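Local coordinates for uncharacterized protein (Uncultured organism, PDB 5IBZ) that probably acts as a cyclase-family arylformamidase and binds acetylphosphate in a pocket of acidic, basic and apolar side chains, at residues D163-K168 with V201-L206; T227-D232 with I250-V255. All blocks are in the same frame, centred on the assembly; numbering follows the deposited sequence.

Interaction 1 of 2, residues D163-K168 with V201-L206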
loop_
_atom_site.group_PDB
_atom_site.type_symbol
_atom_site.label_atom_id
_atom_site.label_comp_id
_atom_site.label_asym_id
_atom_site.label_seq_id
_atom_site.Cartn_x
_atom_site.Cartn_y
_atom_site.Cartn_z
ATOM N N ASP B 163 19.127 -5.515 31.433
ATOM C CA ASP B 163 18.434 -6.785 31.280
ATOM C C ASP B 163 17.582 -7.018 32.505
ATOM O O ASP B 163 17.990 -7.655 33.465
ATOM C CB ASP B 163 19.426 -7.910 31.061
ATOM C CG ASP B 163 18.762 -9.202 30.608
ATOM O OD1 ASP B 163 17.529 -9.338 30.766
ATOM O OD2 ASP B 163 19.508 -10.085 30.111
ATOM N N ILE B 164 16.380 -6.477 32.471
ATOM C CA ILE B 164 15.496 -6.578 33.622
ATOM C C ILE B 164 15.038 -8.026 33.817
ATOM O O ILE B 164 14.883 -8.489 34.946
ATOM C CB ILE B 164 14.295 -5.629 33.472
ATOM C CG1 ILE B 164 14.771 -4.166 33.405
ATOM C CG2 ILE B 164 13.335 -5.801 34.640
ATOM C CD1 ILE B 164 15.392 -3.649 34.686
ATOM N N VAL B 165 14.852 -8.756 32.718
ATOM C CA VAL B 165 14.485 -10.173 32.794
ATOM C C VAL B 165 15.517 -10.931 33.645
ATOM O O VAL B 165 15.152 -11.648 34.588
ATOM C CB VAL B 165 14.344 -10.798 31.371
ATOM C CG1 VAL B 165 14.240 -12.303 31.429
ATOM C CG2 VAL B 165 13.119 -10.215 30.652
ATOM N N ARG B 166 16.800 -10.771 33.353
ATOM C CA ARG B 166 17.813 -11.515 34.112
ATOM C C ARG B 166 17.946 -10.986 35.543
ATOM O O ARG B 166 18.204 -11.754 36.468
ATOM C CB ARG B 166 19.178 -11.479 33.406
ATOM C CG ARG B 166 19.323 -12.554 32.342
ATOM C CD ARG B 166 20.723 -12.585 31.721
ATOM N NE ARG B 166 20.861 -13.736 30.823
ATOM C CZ ARG B 166 20.450 -13.762 29.555
ATOM N NH1 ARG B 166 19.892 -12.676 28.997
ATOM N NH2 ARG B 166 20.605 -14.873 28.830
ATOM N N PHE B 167 17.785 -9.679 35.721
ATOM C CA PHE B 167 17.822 -9.103 37.059
ATOM C C PHE B 167 16.737 -9.732 37.957
ATOM O O PHE B 167 16.968 -9.962 39.156
ATOM C CB PHE B 167 17.645 -7.580 36.992
ATOM C CG PHE B 167 17.539 -6.928 38.349
ATOM C CD1 PHE B 167 18.614 -6.943 39.210
ATOM C CD2 PHE B 167 16.373 -6.288 38.741
ATOM C CE1 PHE B 167 18.525 -6.349 40.452
ATOM C CE2 PHE B 167 16.280 -5.706 40.001
ATOM C CZ PHE B 167 17.364 -5.728 40.832
ATOM N N LYS B 168 15.575 -10.020 37.370
ATOM C CA LYS B 168 14.447 -10.590 38.105
ATOM C C LYS B 168 14.415 -12.124 38.034
ATOM O O LYS B 168 13.406 -12.754 38.343
ATOM C CB LYS B 168 13.137 -10.005 37.583
ATOM C CG LYS B 168 12.983 -8.497 37.812
ATOM C CD LYS B 168 12.735 -8.191 39.276
ATOM C CE LYS B 168 12.349 -6.757 39.497
ATOM N NZ LYS B 168 11.950 -6.539 40.931
ATOM N N VAL B 201 18.365 0.661 26.507
ATOM C CA VAL B 201 17.678 -0.424 25.840
ATOM C C VAL B 201 17.271 -1.438 26.912
ATOM O O VAL B 201 18.137 -1.986 27.614
ATOM C CB VAL B 201 18.598 -1.069 24.767
ATOM C CG1 VAL B 201 17.927 -2.198 24.107
ATOM C CG2 VAL B 201 19.032 -0.011 23.733
ATOM N N ILE B 202 15.963 -1.638 27.083
ATOM C CA ILE B 202 15.416 -2.422 28.194
ATOM C C ILE B 202 14.887 -3.766 27.735
ATOM O O ILE B 202 13.970 -3.821 26.882
ATOM C CB ILE B 202 14.264 -1.667 28.891
ATOM C CG1 ILE B 202 14.736 -0.263 29.289
ATOM C CG2 ILE B 202 13.759 -2.439 30.118
ATOM C CD1 ILE B 202 13.623 0.616 29.828
ATOM N N ARG B 203 15.448 -4.846 28.277
ATOM C CA ARG B 203 14.919 -6.185 28.006
ATOM C C ARG B 203 13.852 -6.583 29.028
ATOM O O ARG B 203 14.154 -6.770 30.232
ATOM C CB ARG B 203 16.031 -7.239 27.993
ATOM C CG ARG B 203 15.477 -8.645 27.755
ATOM C CD ARG B 203 16.546 -9.638 27.290
ATOM N NE ARG B 203 15.992 -10.980 27.106
ATOM C CZ ARG B 203 16.136 -11.992 27.958
ATOM N NH1 ARG B 203 16.800 -11.851 29.096
ATOM N NH2 ARG B 203 15.591 -13.153 27.665
ATOM N N THR B 204 12.623 -6.685 28.507
ATOM C CA THR B 204 11.429 -7.142 29.224
ATOM C C THR B 204 11.023 -8.573 28.886
ATOM O O THR B 204 10.210 -9.192 29.593
ATOM C CB THR B 204 10.193 -6.293 28.901
ATOM O OG1 THR B 204 9.672 -6.673 27.617
ATOM C CG2 THR B 204 10.491 -4.817 28.940
ATOM N N GLY B 205 11.554 -9.068 27.781
ATOM C CA GLY B 205 11.278 -10.420 27.313
ATOM C C GLY B 205 9.976 -10.574 26.542
ATOM O O GLY B 205 9.711 -11.641 25.991
ATOM N N LEU B 206 9.148 -9.532 26.492
ATOM C CA LEU B 206 7.777 -9.732 26.025
ATOM C C LEU B 206 7.720 -10.245 24.576
ATOM O O LEU B 206 6.976 -11.201 24.283
ATOM C CB LEU B 206 6.960 -8.444 26.177
ATOM C CG LEU B 206 5.478 -8.585 25.807
ATOM C CD1 LEU B 206 4.766 -9.541 26.744
ATOM C CD2 LEU B 206 4.742 -7.236 25.751
#
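A buried salt-bridge network joins D163 and R166 to R203 where the neighbouring parallel strands 158-163 and 199-203 reach their C-terminal ends inside the central mixed sheet. It illustrates how one carboxylate can cap a helix and tie it to the next strand at once. D163 occupies the N-cap position of helix 164-167, and its OD1 accepts the backbone N of R166 at 3.0 Å, a donor that comes from above the carboxylate plane. The same oxygen uses its syn lone pair for R203 NH1, 3.1 Å away, so two bonds grip it. OD2 is taken by R166 NH1 at 2.8 Å, nearly in line with the C-O bond and in the guanidinium plane, while R203 NH1 reaches it only weakly. The carboxylate of D163 runs alongside the extended R203 chain because chi1 (-168°) swings CG away from the backbone N; it sits at the edge of that guanidinium, turned 79° from its plane. Two arginines thus share one anion, which probably offsets the closeness of their NH1 atoms. R203 NH2 has its own partner, E208. V165 lies over one face of the R203 guanidinium with its CB, 3.5 Å from R203 NH1. On the backbone side of this network, R203 O accepts from the first turn of the helix: V165 N donates to it at 3.3 Å, and I164 N does so weakly. I164 CG1 meets I202 CG2 at 3.8 Å, the two side chains lying side by side. T204 OG1 closes an ST turn onto L206 N as the chain leaves the strand. Around this corner, A289 of helix 286-295 covers D163, R166 and R203, while helix 180-190 and strand 177-178 pack against I164, and V201 and R203 pair with strand 158-163.

Interaction 2 of 2, residues T227-D232 with I250-V255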
loop_
_atom_site.group_PDB
_atom_site.type_symbol
_atom_site.label_atom_id
_atom_site.label_comp_id
_atom_site.label_asym_id
_atom_site.label_seq_id
_atom_site.Cartn_x
_atom_site.Cartn_y
_atom_site.Cartn_z
ATOM N N THR B 227 3.852 -6.115 30.416
ATOM C CA THR B 227 4.944 -5.574 31.221
ATOM C C THR B 227 5.612 -4.366 30.557
ATOM O O THR B 227 5.745 -4.299 29.339
ATOM C CB THR B 227 6.015 -6.656 31.505
ATOM O OG1 THR B 227 7.036 -6.123 32.361
ATOM C CG2 THR B 227 6.660 -7.156 30.235
ATOM N N GLY B 228 6.020 -3.394 31.361
ATOM C CA GLY B 228 6.786 -2.267 30.839
ATOM C C GLY B 228 7.133 -1.304 31.960
ATOM O O GLY B 228 6.857 -1.590 33.134
ATOM N N ILE B 229 7.740 -0.175 31.610
ATOM C CA ILE B 229 8.148 0.782 32.630
ATOM C C ILE B 229 6.968 1.567 33.197
ATOM O O ILE B 229 5.959 1.806 32.534
ATOM C CB ILE B 229 9.241 1.760 32.111
ATOM C CG1 ILE B 229 8.767 2.592 30.915
ATOM C CG2 ILE B 229 10.503 0.960 31.809
ATOM C CD1 ILE B 229 9.746 3.706 30.503
ATOM N N GLY B 230 7.102 1.921 34.475
ATOM C CA GLY B 230 6.084 2.672 35.183
ATOM C C GLY B 230 6.414 4.142 35.353
ATOM O O GLY B 230 7.463 4.616 34.935
ATOM N N SER B 231 5.491 4.862 35.975
ATOM C CA SER B 231 5.601 6.313 36.062
ATOM C C SER B 231 6.832 6.795 36.842
ATOM O O SER B 231 7.341 7.877 36.554
ATOM C CB SER B 231 4.342 6.902 36.692
ATOM O OG SER B 231 4.188 6.420 38.009
ATOM N N ASP B 232 7.324 6.035 37.819
ATOM C CA ASP B 232 8.439 6.553 38.613
ATOM C C ASP B 232 9.783 6.366 37.905
ATOM O O ASP B 232 10.821 6.772 38.432
ATOM C CB ASP B 232 8.432 5.946 40.045
ATOM C CG ASP B 232 9.214 4.648 40.189
ATOM O OD1 ASP B 232 9.506 3.953 39.196
ATOM O OD2 ASP B 232 9.513 4.313 41.357
ATOM N N ILE B 250 5.814 -3.777 23.278
ATOM C CA ILE B 250 5.114 -3.107 22.190
ATOM C C ILE B 250 4.831 -1.640 22.524
ATOM O O ILE B 250 4.811 -0.789 21.634
ATOM C CB ILE B 250 3.769 -3.804 21.843
ATOM C CG1 ILE B 250 3.921 -5.327 21.828
ATOM C CG2 ILE B 250 3.261 -3.297 20.520
ATOM C CD1 ILE B 250 4.990 -5.882 20.899
ATOM N N ALA B 251 4.642 -1.337 23.806
ATOM C CA ALA B 251 4.226 0.002 24.223
ATOM C C ALA B 251 5.207 0.760 25.124
ATOM O O ALA B 251 4.873 1.845 25.593
ATOM C CB ALA B 251 2.900 -0.099 24.934
ATOM N N LEU B 252 6.364 0.160 25.400
ATOM C CA LEU B 252 7.380 0.659 26.353
ATOM C C LEU B 252 6.888 0.726 27.793
ATOM O O LEU B 252 7.411 0.024 28.659
ATOM C CB LEU B 252 7.920 2.042 25.950
ATOM C CG LEU B 252 8.983 2.554 26.944
ATOM C CD1 LEU B 252 10.125 1.567 27.130
ATOM C CD2 LEU B 252 9.522 3.912 26.500
ATOM N N GLU B 253 5.883 1.549 28.061
ATOM C CA GLU B 253 5.344 1.573 29.411
ATOM C C GLU B 253 4.405 0.402 29.642
ATOM O O GLU B 253 3.893 -0.211 28.696
ATOM C CB GLU B 253 4.646 2.899 29.703
ATOM C CG GLU B 253 3.316 3.113 29.077
ATOM C CD GLU B 253 2.755 4.517 29.427
ATOM O OE1 GLU B 253 2.373 4.778 30.592
ATOM O OE2 GLU B 253 2.753 5.349 28.513
ATOM N N ARG B 254 4.211 0.082 30.912
ATOM C CA ARG B 254 3.283 -0.962 31.317
ATOM C C ARG B 254 1.874 -0.595 30.847
ATOM O O ARG B 254 1.434 0.548 30.998
ATOM C CB ARG B 254 3.328 -1.150 32.831
ATOM C CG ARG B 254 2.592 -2.379 33.340
ATOM C CD ARG B 254 1.231 -2.067 33.908
ATOM N NE ARG B 254 0.621 -3.279 34.451
ATOM C CZ ARG B 254 -0.652 -3.365 34.822
ATOM N NH1 ARG B 254 -1.133 -4.500 35.314
ATOM N NH2 ARG B 254 -1.442 -2.312 34.710
ATOM N N VAL B 255 1.187 -1.569 30.265
ATOM C CA VAL B 255 -0.165 -1.377 29.738
ATOM C C VAL B 255 -1.143 -2.225 30.538
ATOM O O VAL B 255 -0.909 -3.420 30.720
ATOM C CB VAL B 255 -0.261 -1.787 28.256
ATOM C CG1 VAL B 255 -1.700 -1.668 27.758
ATOM C CG2 VAL B 255 0.686 -0.955 27.411
HETATM O O HOH W 1 3.941 -2.809 27.746
#
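The flat groups here are peptide units: the carbonyl of L252 takes I229 N at 3.0 Å, in its own plane and on a lone pair, whereas the carbonyl of I229 receives R254 N at 2.9 Å from a donor tilted 35° out of its plane. These two bonds make a single beta bridge between I229 and E253, by which the loop after strand 244-247 is stitched to the short strand 228-229. It is a compact example of irregular chain held by a strand-like pairing. E253 CA sits 3.2 Å from I229 O, a CA-H...O contact beside the conventional bond. At G228, which has no side chain, the two backbones come very close, CA lying 3.2 Å from L252 O. The apolar half of the contact is I229 against L252. CG1 of I229 is wedged between its backbone N and carbonyl carbon (chi1 61°), and CD1 beyond it reaches L252 CG at 3.8 Å, with both methyls of L252 close by. An alanine in place of L252 is likely to open a gap beside I229 CD1 and strip L271, I279 and E281 of the branched end that packs on them. The E253 side chain turns elsewhere: OE2 bonds to ND1 of H268, a residue of the acetylphosphate pocket, and OE1 to V267 N, consistent with a second-shell role in orienting that imidazole. I250, earlier in the same loop, touches the ligand itself. R254 CB touches the backbone of G228, while the rest of the chain leads away and its NE bonds to G175 O. One water completes the join, 2.8 Å from T227 O and equally 2.8 Å from E253 O.

The two interactions follow one another along the chain, 163-168 with 201-206 closing before 227-232 with 250-255 opens, and their centres lie 12 Å apart. They touch directly: I202 CD1 packs on I229 CG2 at 3.7 Å, and T204 CB on T227 CG2 at 3.9 Å. Strand 199-203 pairs with 244-247 in the central sheet, and the loop leaving 244-247 supplies D248 to the backbone of T204 and G205, then N249 to T227, before reaching I250. Strand 177-178, the partner of 228-229, touches both contacts through I178. Interaction 1 thus lies at the end of the sheet, and interaction 2 joins strand 228-229 to the loop that carries I250 into the acetylphosphate pocket.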